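Local structure of regulator of chromosome condensation (Saccharomyces cerevisiae, 3OF7) at residues 208-211 and 216-219; 225-230 and 234-239; 252-257 and 279-284; 264-269 and 384-389; 21-26 and 150-155. The protein acts as the guanine nucleotide exchange factor that swaps GDP for GTP on the Ran-type GTPases Gsp1 and Gsp2, and binds chromatin. All blocks are in the same frame, centred on the assembly; numbering follows the deposited sequence.

Contact 1 of 5, residues 208-211 and 216-219; sequences QLAP and ILFL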
# COMPACT_ATOMS: atom_id res chain seq x y z
N GLN A 208 1.26 14.18 -2.06
CA GLN A 208 0.92 12.78 -1.78
C GLN A 208 1.43 11.81 -2.84
O GLN A 208 1.47 12.14 -4.03
CB GLN A 208 -0.59 12.61 -1.63
CG GLN A 208 -0.99 11.31 -0.93
CD GLN A 208 -2.44 10.93 -1.10
OE1 GLN A 208 -3.18 11.57 -1.86
NE2 GLN A 208 -2.86 9.89 -0.40
N LEU A 209 1.79 10.61 -2.39
CA LEU A 209 2.23 9.53 -3.27
C LEU A 209 1.23 8.38 -3.26
O LEU A 209 0.54 8.18 -2.25
CB LEU A 209 3.61 9.02 -2.84
CG LEU A 209 4.70 10.03 -2.48
CD1 LEU A 209 5.93 9.33 -1.92
CD2 LEU A 209 5.10 10.88 -3.69
N ALA A 210 1.16 7.63 -4.35
CA ALA A 210 0.41 6.36 -4.36
C ALA A 210 1.14 5.32 -5.23
O ALA A 210 1.08 5.40 -6.46
CB ALA A 210 -1.03 6.57 -4.86
N PRO A 211 1.83 4.36 -4.58
CA PRO A 211 2.58 3.34 -5.32
C PRO A 211 1.73 2.19 -5.83
O PRO A 211 0.81 1.73 -5.15
CB PRO A 211 3.58 2.82 -4.28
CG PRO A 211 2.90 3.03 -2.96
CD PRO A 211 2.07 4.28 -3.12
N ILE A 216 3.97 4.62 -10.18
CA ILE A 216 3.67 5.41 -9.00
C ILE A 216 2.89 6.65 -9.45
O ILE A 216 3.14 7.20 -10.54
CB ILE A 216 4.97 5.74 -8.19
CG1 ILE A 216 4.65 6.57 -6.93
CG2 ILE A 216 6.03 6.40 -9.09
CD1 ILE A 216 5.84 6.71 -5.98
N LEU A 217 1.92 7.05 -8.63
CA LEU A 217 1.14 8.27 -8.85
C LEU A 217 1.60 9.35 -7.88
O LEU A 217 2.04 9.04 -6.78
CB LEU A 217 -0.34 8.00 -8.64
CG LEU A 217 -1.04 6.88 -9.42
CD1 LEU A 217 -2.48 6.84 -9.05
CD2 LEU A 217 -0.89 7.11 -10.93
N PHE A 218 1.51 10.61 -8.31
CA PHE A 218 1.82 11.78 -7.48
C PHE A 218 0.64 12.74 -7.56
O PHE A 218 -0.02 12.85 -8.60
CB PHE A 218 3.07 12.54 -7.97
CG PHE A 218 4.32 11.70 -8.10
CD1 PHE A 218 5.24 11.62 -7.05
CD2 PHE A 218 4.61 11.01 -9.28
CE1 PHE A 218 6.41 10.86 -7.17
CE2 PHE A 218 5.77 10.24 -9.41
CZ PHE A 218 6.67 10.16 -8.35
N LEU A 219 0.38 13.44 -6.45
CA LEU A 219 -0.65 14.48 -6.39
C LEU A 219 0.01 15.79 -5.98
O LEU A 219 0.86 15.81 -5.08
CB LEU A 219 -1.73 14.11 -5.38
CG LEU A 219 -2.93 15.06 -5.18
CD1 LEU A 219 -3.74 15.25 -6.47
CD2 LEU A 219 -3.83 14.51 -4.06
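Leu209 and Phe218 pack hard against each other: CD2 of Leu209 lies 3.4 Å from CD1 of Phe218, meeting the ring at a slant, on the sheet face that also holds Ile216 and Pro211. The backbone is equally tight in the middle. Ala210 N gives to Leu217 O at 2.9 Å, and Leu217 N returns a bond of 2.9 Å to Ala210 O. This is the antiparallel hairpin of strands 206-211 and 215-220, the first two strands of one four-stranded blade in the RCC1-type β-propeller. At the Gln208 end one bond is slack: Gln208 N to Leu219 O is a weak bond of 3.5 Å, although Leu219 N gives a sound one of 3.0 Å to Gln208 O. The more open side is at Pro211, the one partly exposed residue of the eight, which faces Ile216 as a non-hydrogen-bonded pair, its CA 4.2 Å from Ile216 CG1. On the other face, Gln208 runs out extended with CG opposite its backbone N (chi1 -163°). Its OE1 touches Leu219 CD2 at 3.7 Å, while the amide's hydrogen bonds go beyond the hairpin: NE2 to Tyr23 OH, and OE1 to Ile262 N of the next blade.

Contact 2 of 5, residues 225-230 and 234-239; sequences VFAWGN and NQLGRK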
# COMPACT_ATOMS: atom_id res chain seq x y z
N VAL A 225 -2.88 15.13 -10.97
CA VAL A 225 -2.27 13.80 -10.77
C VAL A 225 -1.25 13.51 -11.85
O VAL A 225 -1.48 13.79 -13.03
CB VAL A 225 -3.34 12.67 -10.77
CG1 VAL A 225 -2.71 11.31 -10.40
CG2 VAL A 225 -4.48 13.01 -9.83
N PHE A 226 -0.12 12.95 -11.45
CA PHE A 226 0.95 12.56 -12.35
C PHE A 226 1.20 11.08 -12.19
O PHE A 226 1.06 10.54 -11.09
CB PHE A 226 2.23 13.32 -12.03
CG PHE A 226 2.07 14.81 -12.09
CD1 PHE A 226 1.51 15.51 -11.02
CD2 PHE A 226 2.42 15.51 -13.24
CE1 PHE A 226 1.34 16.89 -11.09
CE2 PHE A 226 2.25 16.89 -13.31
CZ PHE A 226 1.72 17.58 -12.24
N ALA A 227 1.57 10.43 -13.29
CA ALA A 227 1.88 9.00 -13.24
C ALA A 227 3.24 8.74 -13.88
O ALA A 227 3.67 9.48 -14.77
CB ALA A 227 0.77 8.20 -13.91
N TRP A 228 3.92 7.70 -13.39
CA TRP A 228 5.27 7.36 -13.81
C TRP A 228 5.49 5.85 -13.68
O TRP A 228 5.20 5.26 -12.63
CB TRP A 228 6.27 8.13 -12.93
CG TRP A 228 7.76 7.92 -13.18
CD1 TRP A 228 8.38 7.60 -14.36
CD2 TRP A 228 8.80 8.10 -12.21
NE1 TRP A 228 9.75 7.54 -14.17
CE2 TRP A 228 10.03 7.85 -12.86
CE3 TRP A 228 8.81 8.44 -10.85
CZ2 TRP A 228 11.26 7.92 -12.19
CZ3 TRP A 228 10.03 8.52 -10.19
CH2 TRP A 228 11.24 8.24 -10.85
N GLY A 229 5.99 5.23 -14.75
CA GLY A 229 6.39 3.82 -14.72
C GLY A 229 5.81 3.02 -15.87
O GLY A 229 5.56 3.57 -16.95
N ASN A 230 5.60 1.73 -15.64
CA ASN A 230 4.98 0.87 -16.65
C ASN A 230 3.55 1.31 -16.95
O ASN A 230 2.85 1.80 -16.07
CB ASN A 230 5.03 -0.60 -16.23
CG ASN A 230 4.68 -1.55 -17.37
OD1 ASN A 230 5.06 -1.32 -18.52
ND2 ASN A 230 3.96 -2.62 -17.06
N ASN A 234 -2.79 0.53 -18.83
CA ASN A 234 -3.42 1.86 -18.84
C ASN A 234 -3.37 2.56 -17.48
O ASN A 234 -4.15 3.47 -17.21
CB ASN A 234 -4.86 1.80 -19.36
CG ASN A 234 -4.99 2.33 -20.77
OD1 ASN A 234 -5.01 3.55 -21.00
ND2 ASN A 234 -5.11 1.43 -21.73
N GLN A 235 -2.43 2.15 -16.63
CA GLN A 235 -2.35 2.73 -15.28
C GLN A 235 -1.87 4.19 -15.29
O GLN A 235 -2.09 4.92 -14.33
CB GLN A 235 -1.49 1.87 -14.33
CG GLN A 235 -0.07 1.58 -14.79
CD GLN A 235 0.01 0.29 -15.59
OE1 GLN A 235 -0.47 0.21 -16.72
NE2 GLN A 235 0.63 -0.73 -15.00
N LEU A 236 -1.21 4.59 -16.38
CA LEU A 236 -0.67 5.95 -16.48
C LEU A 236 -1.71 6.97 -16.95
O LEU A 236 -1.41 8.16 -17.07
CB LEU A 236 0.59 6.01 -17.36
CG LEU A 236 1.77 5.06 -17.11
CD1 LEU A 236 2.82 5.20 -18.19
CD2 LEU A 236 2.41 5.21 -15.72
N GLY A 237 -2.93 6.50 -17.19
CA GLY A 237 -4.04 7.35 -17.64
C GLY A 237 -3.93 7.80 -19.09
O GLY A 237 -4.65 8.70 -19.52
N ARG A 238 -3.02 7.17 -19.83
CA ARG A 238 -2.81 7.43 -21.25
C ARG A 238 -2.28 6.14 -21.88
O ARG A 238 -1.57 5.37 -21.23
CB ARG A 238 -1.82 8.59 -21.47
CG ARG A 238 -0.41 8.35 -20.91
CD ARG A 238 0.46 9.59 -20.90
NE ARG A 238 1.70 9.35 -20.16
CZ ARG A 238 2.84 8.93 -20.72
NH1 ARG A 238 2.90 8.73 -22.04
NH2 ARG A 238 3.91 8.71 -19.98
N LYS A 239 -2.64 5.89 -23.14
CA LYS A 239 -2.06 4.78 -23.89
C LYS A 239 -0.63 5.16 -24.26
O LYS A 239 -0.37 6.29 -24.66
CB LYS A 239 -2.88 4.48 -25.15
CG LYS A 239 -2.52 3.18 -25.84
O HOH W 1 4.64 8.97 -17.37
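Leu236 points its fork at the strand 225-229, and the two methyls take different partners. CD1 rests 3.4 Å from Gly229 O, and CD2 sits 3.5 Å from Asn230 O while also touching Ala227 CB at 3.9 Å. A first torsion that puts CG beside the backbone N (chi1 -52°) sends both methyls to these carbonyls. Closer to the backbone, Ala227 CB lies 3.7 Å from Leu236 CA. Gly229 allows the chain to pass here: at phi 130° a β-carbon would run into the carbonyl oxygen of Trp228. Gln235 approaches the same carbonyl of Asn230 from its own position in the turn. Its CG, set between the backbone N and the carbonyl carbon (chi1 56°), lies 3.2 Å from Asn230 O; the bend at chi2 then lays the amide carbon CD 3.3 Å from the same oxygen, and this is packing and not a bond. The amide's polar work is local, OE1 taking the N-H of Gln233, and the Asn230 side chain likewise binds Gln232 and Arg245. An alanine in place of Gln235 would probably uncover Asn230 O on that side and leave Gln233 N without its acceptor. Further along, one water joins the segments, lying 2.8 Å from Ala227 O and 2.7 Å from Arg238 NH2, in the plane of the guanidinium group. The type I turn from Asn234 to Gly237 thus folds back on the strand before it, as part of the long loop leading from the third to the fourth strand of a propeller blade.

Contact 3 of 5, residues 252-257 and 279-284; sequences RPFGLR and VSWGLN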
# COMPACT_ATOMS: atom_id res chain seq x y z
N ARG A 252 4.09 12.37 -15.52
CA ARG A 252 3.32 13.17 -16.46
C ARG A 252 1.85 13.18 -16.09
O ARG A 252 1.31 12.15 -15.66
CB ARG A 252 3.49 12.63 -17.89
CG ARG A 252 4.83 12.94 -18.52
CD ARG A 252 5.06 12.13 -19.78
NE ARG A 252 6.43 12.28 -20.27
CZ ARG A 252 6.75 12.78 -21.46
NH1 ARG A 252 5.80 13.17 -22.30
NH2 ARG A 252 8.02 12.88 -21.80
N PRO A 253 1.17 14.33 -16.28
CA PRO A 253 -0.26 14.39 -16.05
C PRO A 253 -1.00 13.72 -17.20
O PRO A 253 -0.38 13.31 -18.18
CB PRO A 253 -0.55 15.89 -15.99
CG PRO A 253 0.49 16.50 -16.89
CD PRO A 253 1.70 15.61 -16.82
N PHE A 254 -2.31 13.59 -17.07
CA PHE A 254 -3.11 12.89 -18.06
C PHE A 254 -4.54 13.42 -18.03
O PHE A 254 -5.50 12.68 -18.27
CB PHE A 254 -3.04 11.36 -17.86
CG PHE A 254 -3.25 10.92 -16.43
CD1 PHE A 254 -4.51 10.52 -16.00
CD2 PHE A 254 -2.19 10.89 -15.53
CE1 PHE A 254 -4.72 10.11 -14.67
CE2 PHE A 254 -2.39 10.47 -14.21
CZ PHE A 254 -3.66 10.09 -13.78
N GLY A 255 -4.66 14.70 -17.71
CA GLY A 255 -5.95 15.39 -17.75
C GLY A 255 -6.84 15.19 -16.54
O GLY A 255 -8.01 15.57 -16.57
N LEU A 256 -6.30 14.60 -15.48
CA LEU A 256 -7.06 14.38 -14.25
C LEU A 256 -6.71 15.48 -13.25
O LEU A 256 -5.55 15.59 -12.82
CB LEU A 256 -6.78 12.99 -13.66
CG LEU A 256 -7.48 12.58 -12.36
CD1 LEU A 256 -8.99 12.63 -12.47
CD2 LEU A 256 -7.03 11.17 -11.96
N ARG A 257 -7.72 16.26 -12.90
CA ARG A 257 -7.58 17.49 -12.11
C ARG A 257 -8.53 17.50 -10.92
O ARG A 257 -9.42 16.65 -10.81
CB ARG A 257 -7.89 18.72 -12.99
CG ARG A 257 -6.82 19.07 -14.02
CD ARG A 257 -7.38 20.02 -15.09
NE ARG A 257 -8.23 19.30 -16.03
CZ ARG A 257 -7.84 18.87 -17.23
NH1 ARG A 257 -6.60 19.08 -17.66
NH2 ARG A 257 -8.70 18.22 -18.01
N VAL A 279 -13.13 8.25 -8.74
CA VAL A 279 -12.91 7.65 -10.06
C VAL A 279 -11.80 6.59 -10.00
O VAL A 279 -10.91 6.65 -9.15
CB VAL A 279 -12.56 8.71 -11.15
CG1 VAL A 279 -13.75 9.65 -11.40
CG2 VAL A 279 -11.32 9.51 -10.77
N SER A 280 -11.85 5.63 -10.93
CA SER A 280 -10.79 4.63 -11.06
C SER A 280 -10.43 4.41 -12.52
O SER A 280 -11.21 4.72 -13.43
CB SER A 280 -11.21 3.31 -10.42
OG SER A 280 -12.44 2.86 -10.96
N TRP A 281 -9.23 3.88 -12.75
CA TRP A 281 -8.77 3.49 -14.08
C TRP A 281 -7.73 2.39 -14.00
O TRP A 281 -7.18 2.12 -12.93
CB TRP A 281 -8.21 4.70 -14.85
CG TRP A 281 -6.94 5.26 -14.27
CD1 TRP A 281 -5.67 5.03 -14.72
CD2 TRP A 281 -6.81 6.16 -13.16
NE1 TRP A 281 -4.76 5.72 -13.95
CE2 TRP A 281 -5.43 6.42 -12.99
CE3 TRP A 281 -7.73 6.77 -12.29
CZ2 TRP A 281 -4.94 7.26 -11.98
CZ3 TRP A 281 -7.24 7.61 -11.28
CH2 TRP A 281 -5.86 7.85 -11.14
N GLY A 282 -7.45 1.76 -15.14
CA GLY A 282 -6.43 0.72 -15.22
C GLY A 282 -7.03 -0.67 -15.29
O GLY A 282 -8.13 -0.86 -15.82
N LEU A 283 -6.31 -1.64 -14.75
CA LEU A 283 -6.67 -3.04 -14.92
C LEU A 283 -7.99 -3.36 -14.22
O LEU A 283 -8.20 -2.98 -13.07
CB LEU A 283 -5.55 -3.94 -14.38
CG LEU A 283 -5.75 -5.45 -14.51
CD1 LEU A 283 -5.71 -5.90 -15.99
CD2 LEU A 283 -4.73 -6.20 -13.66
N ASN A 284 -8.89 -4.05 -14.93
CA ASN A 284 -10.24 -4.28 -14.41
C ASN A 284 -10.87 -5.63 -14.74
O ASN A 284 -12.10 -5.75 -14.81
CB ASN A 284 -11.18 -3.14 -14.84
CG ASN A 284 -12.45 -3.08 -14.00
OD1 ASN A 284 -12.43 -3.35 -12.80
ND2 ASN A 284 -13.56 -2.71 -14.63
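Trp281 reaches across from one propeller blade to meet Phe254 and Leu256 of the blade before it, so the contact is a blade-to-blade packing of side chains between backbones that stay well apart: the nearest pair of CA atoms, Leu256 and Val279, is 9.9 Å apart. The aromatic part is an oblique pair. The side chains of Phe254 and Trp281 reach toward each other with their ring planes at 54°, and CZ of Phe254 lies 3.6 Å from CZ2 of Trp281. Phe254 CE1 stands over one face of the indole, near its border rather than over its centre. Both residues carry CG between the backbone N and the carbonyl carbon (chi1 48° for Phe254, 66° for Trp281), and this stands each ring out from its own chain toward the other.

The aliphatic part lies alongside. Leu256 CD2 is 3.6 Å from Trp281 CH2, touching the far end of the six-membered ring at a slant, and its other methyl, CD1, meets Val279 CG2 more loosely at 4.2 Å. Leu256 also touches Val225 and Ala271, one from each blade.

One hydrogen bond holds the indole from outside. The N-H of Trp281 is taken by Gln235 O in the loop that precedes strand 252-253, which fixes how the tryptophan is turned just before the chain rounds its corner at Gly282. On the phenylalanine side, Arg252 O lies at the edge of the Phe254 ring, in its plane.

Contact 4 of 5, residues 264-269 and 384-389; sequences SGENHC and AGSHHS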
# COMPACT_ATOMS: atom_id res chain seq x y z
N SER A 264 -3.60 3.62 -5.05
CA SER A 264 -3.30 2.73 -6.16
C SER A 264 -3.28 1.27 -5.73
O SER A 264 -2.77 0.95 -4.65
CB SER A 264 -1.95 3.12 -6.78
OG SER A 264 -1.73 2.41 -7.98
N GLY A 265 -3.88 0.41 -6.55
CA GLY A 265 -3.60 -1.02 -6.50
C GLY A 265 -2.38 -1.32 -7.36
O GLY A 265 -1.62 -0.40 -7.71
N GLU A 266 -2.18 -2.59 -7.71
CA GLU A 266 -1.00 -2.96 -8.48
C GLU A 266 -1.00 -2.32 -9.88
O GLU A 266 -0.03 -1.66 -10.27
CB GLU A 266 -0.84 -4.48 -8.54
CG GLU A 266 -0.49 -5.06 -7.18
CD GLU A 266 0.06 -6.47 -7.23
OE1 GLU A 266 0.25 -7.04 -8.33
OE2 GLU A 266 0.31 -7.03 -6.14
N ASN A 267 -2.10 -2.51 -10.60
CA ASN A 267 -2.23 -2.04 -11.98
C ASN A 267 -3.52 -1.24 -12.21
O ASN A 267 -3.94 -1.03 -13.36
CB ASN A 267 -2.15 -3.23 -12.94
CG ASN A 267 -0.83 -3.95 -12.86
OD1 ASN A 267 0.24 -3.34 -12.93
ND2 ASN A 267 -0.89 -5.27 -12.72
N HIS A 268 -4.15 -0.82 -11.12
CA HIS A 268 -5.33 0.05 -11.20
C HIS A 268 -5.23 1.12 -10.13
O HIS A 268 -4.47 0.97 -9.16
CB HIS A 268 -6.64 -0.75 -11.07
CG HIS A 268 -6.80 -1.46 -9.75
ND1 HIS A 268 -7.79 -1.14 -8.85
CD2 HIS A 268 -6.10 -2.48 -9.20
CE1 HIS A 268 -7.70 -1.93 -7.80
NE2 HIS A 268 -6.68 -2.75 -7.98
N CYS A 269 -5.99 2.20 -10.29
CA CYS A 269 -5.77 3.41 -9.52
C CYS A 269 -7.07 4.09 -9.13
O CYS A 269 -8.10 3.86 -9.75
CB CYS A 269 -4.92 4.39 -10.34
SG CYS A 269 -3.42 3.69 -11.04
N ALA A 384 -3.65 -3.46 1.83
CA ALA A 384 -3.84 -4.61 0.95
C ALA A 384 -2.53 -4.97 0.30
O ALA A 384 -1.79 -4.08 -0.14
CB ALA A 384 -4.89 -4.29 -0.11
N GLY A 385 -2.25 -6.27 0.25
CA GLY A 385 -1.11 -6.81 -0.50
C GLY A 385 -1.67 -7.46 -1.75
O GLY A 385 -2.80 -7.18 -2.12
N SER A 386 -0.91 -8.35 -2.39
CA SER A 386 -1.35 -8.86 -3.70
C SER A 386 -2.73 -9.52 -3.63
O SER A 386 -3.62 -9.20 -4.44
CB SER A 386 -0.31 -9.80 -4.31
OG SER A 386 0.86 -9.08 -4.64
N HIS A 387 -2.90 -10.43 -2.67
CA HIS A 387 -4.15 -11.19 -2.51
C HIS A 387 -4.60 -11.36 -1.06
O HIS A 387 -5.37 -12.25 -0.74
CB HIS A 387 -4.06 -12.54 -3.23
CG HIS A 387 -3.89 -12.38 -4.71
ND1 HIS A 387 -4.96 -12.26 -5.56
CD2 HIS A 387 -2.78 -12.22 -5.46
CE1 HIS A 387 -4.52 -12.05 -6.79
NE2 HIS A 387 -3.20 -12.03 -6.76
N HIS A 388 -4.12 -10.47 -0.18
CA HIS A 388 -4.56 -10.46 1.21
C HIS A 388 -4.74 -9.01 1.66
O HIS A 388 -4.34 -8.07 0.96
CB HIS A 388 -3.55 -11.20 2.11
CG HIS A 388 -2.23 -10.52 2.23
ND1 HIS A 388 -1.85 -9.81 3.35
CD2 HIS A 388 -1.20 -10.41 1.36
CE1 HIS A 388 -0.64 -9.32 3.18
NE2 HIS A 388 -0.22 -9.66 1.97
N SER A 389 -5.36 -8.84 2.81
CA SER A 389 -5.60 -7.52 3.36
C SER A 389 -5.48 -7.58 4.88
O SER A 389 -5.61 -8.64 5.48
CB SER A 389 -6.98 -7.00 2.98
OG SER A 389 -7.23 -7.16 1.58
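Glu266 and Ser386 meet near the centre of the β-propeller, each from the tight loop joining the first two strands of its blade; one further blade stands between them in the chain. The CA atoms are 7.6 Å apart, and the glutamate supplies most of the span. Its CG lies opposite the carbonyl carbon (chi1 -69°), and the chain beyond is extended, which carries the carboxylate straight out to the serine. Ser386 has a matching first torsion (chi1 -67°) and donates from OG to Glu266 OE2 at 2.6 Å, arriving nearly in line with the C-O bond. With an alanine at Glu266, Ser386 OG would probably be left without this acceptor, and the two loops would lose their direct link. The intervening blade adds backbone bonds, Gly321 to Glu266 and Glu322 to Ser386, so the loops are also tied through it. Both loops carry the Gly-x-x-His pattern seen repeatedly in this chain, and both close alike: Gly265 N binds His268 O at 2.7 Å, and Gly385 N binds His388 O at 2.8 Å. The histidine rings fold back under their glycines, and the amide N of Gly385 sits 4.3 Å above the plane of the His388 ring, over its centre.

Contact 5 of 5, residues 21-26 and 150-155; sequences HMYLSV and VVQLAA
Tyr23 swings its ring to the side of its backbone N (chi1 -58°), while Gln152 sets CG opposite its own N (chi1 -167°) and runs on extended, and the amide of the second comes to lie flat on the ring of the first. The two planes are only 14° apart, a true amide-on-ring stack offset toward the hydroxyl end. Gln152 CG begins it with a CH-pi contact 3.8 Å from the centroid of the Tyr23 ring; the amide carbon CD follows at 3.4 Å from Tyr23 CE2, and NE2 stands over the face, 3.2 Å from Tyr23 CZ. NE2 is also near the hydroxyl but at a poor angle for a bond. Both polar ends look instead to the strand 206-211: Tyr23 OH binds Gln208 NE2, and Gln152 OE1 accepts the N-H of Leu209, which together hold the stacked pair against turning. Met22 CB lies over the opposite face, 4.1 Å above the Tyr23 ring.

Beside the stack, Leu24 lays CD2 3.6 Å from Val151 O. Val151 and Gln152 form a classic β-bulge, both facing Leu163 on the neighbouring strand 159-164.

The short helical turn at 20-23 and the chain after it lie against the first strands of three successive blades, 69-74, 150-155 and 206-211. Leu24 packs on Ile70 and Ser71 of strand 69-74, Tyr23 O takes a bond from Ser71 OG, and Met22 and Gln152 both touch Gln208 on strand 206-211.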
# COMPACT_ATOMS: atom_id res chain seq x y z
N HIS A 21 -1.77 12.48 9.12
CA HIS A 21 -2.43 11.52 10.01
C HIS A 21 -2.44 10.09 9.45
O HIS A 21 -2.41 9.13 10.20
CB HIS A 21 -3.85 11.96 10.36
N MET A 22 -2.48 9.97 8.12
CA MET A 22 -2.46 8.66 7.48
C MET A 22 -1.09 8.00 7.50
O MET A 22 -0.99 6.77 7.51
CB MET A 22 -2.93 8.76 6.02
CG MET A 22 -4.42 9.02 5.83
SD MET A 22 -4.87 8.84 4.09
CE MET A 22 -3.97 10.22 3.40
N TYR A 23 -0.04 8.82 7.52
CA TYR A 23 1.31 8.28 7.30
C TYR A 23 2.24 8.31 8.50
O TYR A 23 3.04 7.39 8.67
CB TYR A 23 1.97 8.96 6.10
CG TYR A 23 1.16 8.80 4.84
CD1 TYR A 23 0.82 7.53 4.36
CD2 TYR A 23 0.74 9.92 4.11
CE1 TYR A 23 0.08 7.38 3.19
CE2 TYR A 23 -0.01 9.77 2.93
CZ TYR A 23 -0.33 8.51 2.49
OH TYR A 23 -1.06 8.36 1.33
N LEU A 24 2.15 9.35 9.32
CA LEU A 24 3.10 9.53 10.41
C LEU A 24 2.46 9.30 11.77
O LEU A 24 1.41 9.89 12.08
CB LEU A 24 3.73 10.94 10.34
CG LEU A 24 4.33 11.40 9.01
CD1 LEU A 24 4.88 12.82 9.12
CD2 LEU A 24 5.41 10.44 8.49
N SER A 25 3.07 8.44 12.56
CA SER A 25 2.67 8.25 13.94
C SER A 25 3.38 9.30 14.81
O SER A 25 4.56 9.60 14.58
CB SER A 25 3.02 6.84 14.39
OG SER A 25 2.69 6.64 15.74
N VAL A 26 2.67 9.85 15.78
CA VAL A 26 3.30 10.79 16.73
C VAL A 26 4.25 10.03 17.66
O VAL A 26 5.33 10.52 18.01
CB VAL A 26 2.26 11.61 17.54
CG1 VAL A 26 2.96 12.60 18.49
CG2 VAL A 26 1.33 12.36 16.60
N VAL A 150 11.32 14.01 5.51
CA VAL A 150 10.42 13.15 4.74
C VAL A 150 9.03 13.19 5.36
O VAL A 150 8.89 13.07 6.58
CB VAL A 150 10.92 11.69 4.72
CG1 VAL A 150 9.93 10.78 3.97
CG2 VAL A 150 12.32 11.60 4.10
N VAL A 151 8.00 13.37 4.54
CA VAL A 151 6.62 13.34 5.02
C VAL A 151 5.86 12.10 4.55
O VAL A 151 4.84 11.74 5.13
CB VAL A 151 5.82 14.62 4.65
CG1 VAL A 151 6.50 15.87 5.23
CG2 VAL A 151 5.63 14.74 3.14
N GLN A 152 6.37 11.44 3.51
CA GLN A 152 5.78 10.18 3.05
C GLN A 152 6.78 9.31 2.31
O GLN A 152 7.58 9.81 1.52
CB GLN A 152 4.55 10.41 2.16
CG GLN A 152 3.72 9.13 1.93
CD GLN A 152 2.65 9.25 0.86
OE1 GLN A 152 2.30 10.35 0.42
NE2 GLN A 152 2.11 8.11 0.45
N LEU A 153 6.73 8.00 2.57
CA LEU A 153 7.49 7.01 1.82
C LEU A 153 6.55 6.23 0.92
O LEU A 153 5.36 6.13 1.19
CB LEU A 153 8.27 6.08 2.77
CG LEU A 153 9.42 6.72 3.57
CD1 LEU A 153 9.94 5.73 4.61
CD2 LEU A 153 10.55 7.14 2.65
N ALA A 154 7.07 5.69 -0.19
CA ALA A 154 6.27 4.83 -1.06
C ALA A 154 7.16 3.78 -1.70
O ALA A 154 8.30 4.06 -2.09
CB ALA A 154 5.56 5.63 -2.12
N ALA A 155 6.64 2.57 -1.80
CA ALA A 155 7.41 1.47 -2.35
C ALA A 155 6.50 0.69 -3.28
O ALA A 155 5.38 0.31 -2.89
CB ALA A 155 7.95 0.57 -1.22

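In the fold
Contacts 1, 2 and 3 follow one blade outward and on to the next: contact 1 hands over to contact 2 through Phe218 N to Phe226 O, 2.8 Å, and the centres of contacts 2 and 3 are about 7 Å apart. Contact 3 crosses into the following blade, whose strands 268-273 and 278-281 join it to contact 4 by Cys269 N to Trp281 O at 2.9 Å. Contact 4 is the most central, about 7 Å from the chain's centre. Contact 5, which sets the N-terminal 21-26 on the preceding blade, is bonded directly to contact 1, Gln152 OE1 lying 2.9 Å from Leu209 N, but stays about 8 Å from contact 4 at the nearest atoms. The model holds this one chain, without bound Gsp1.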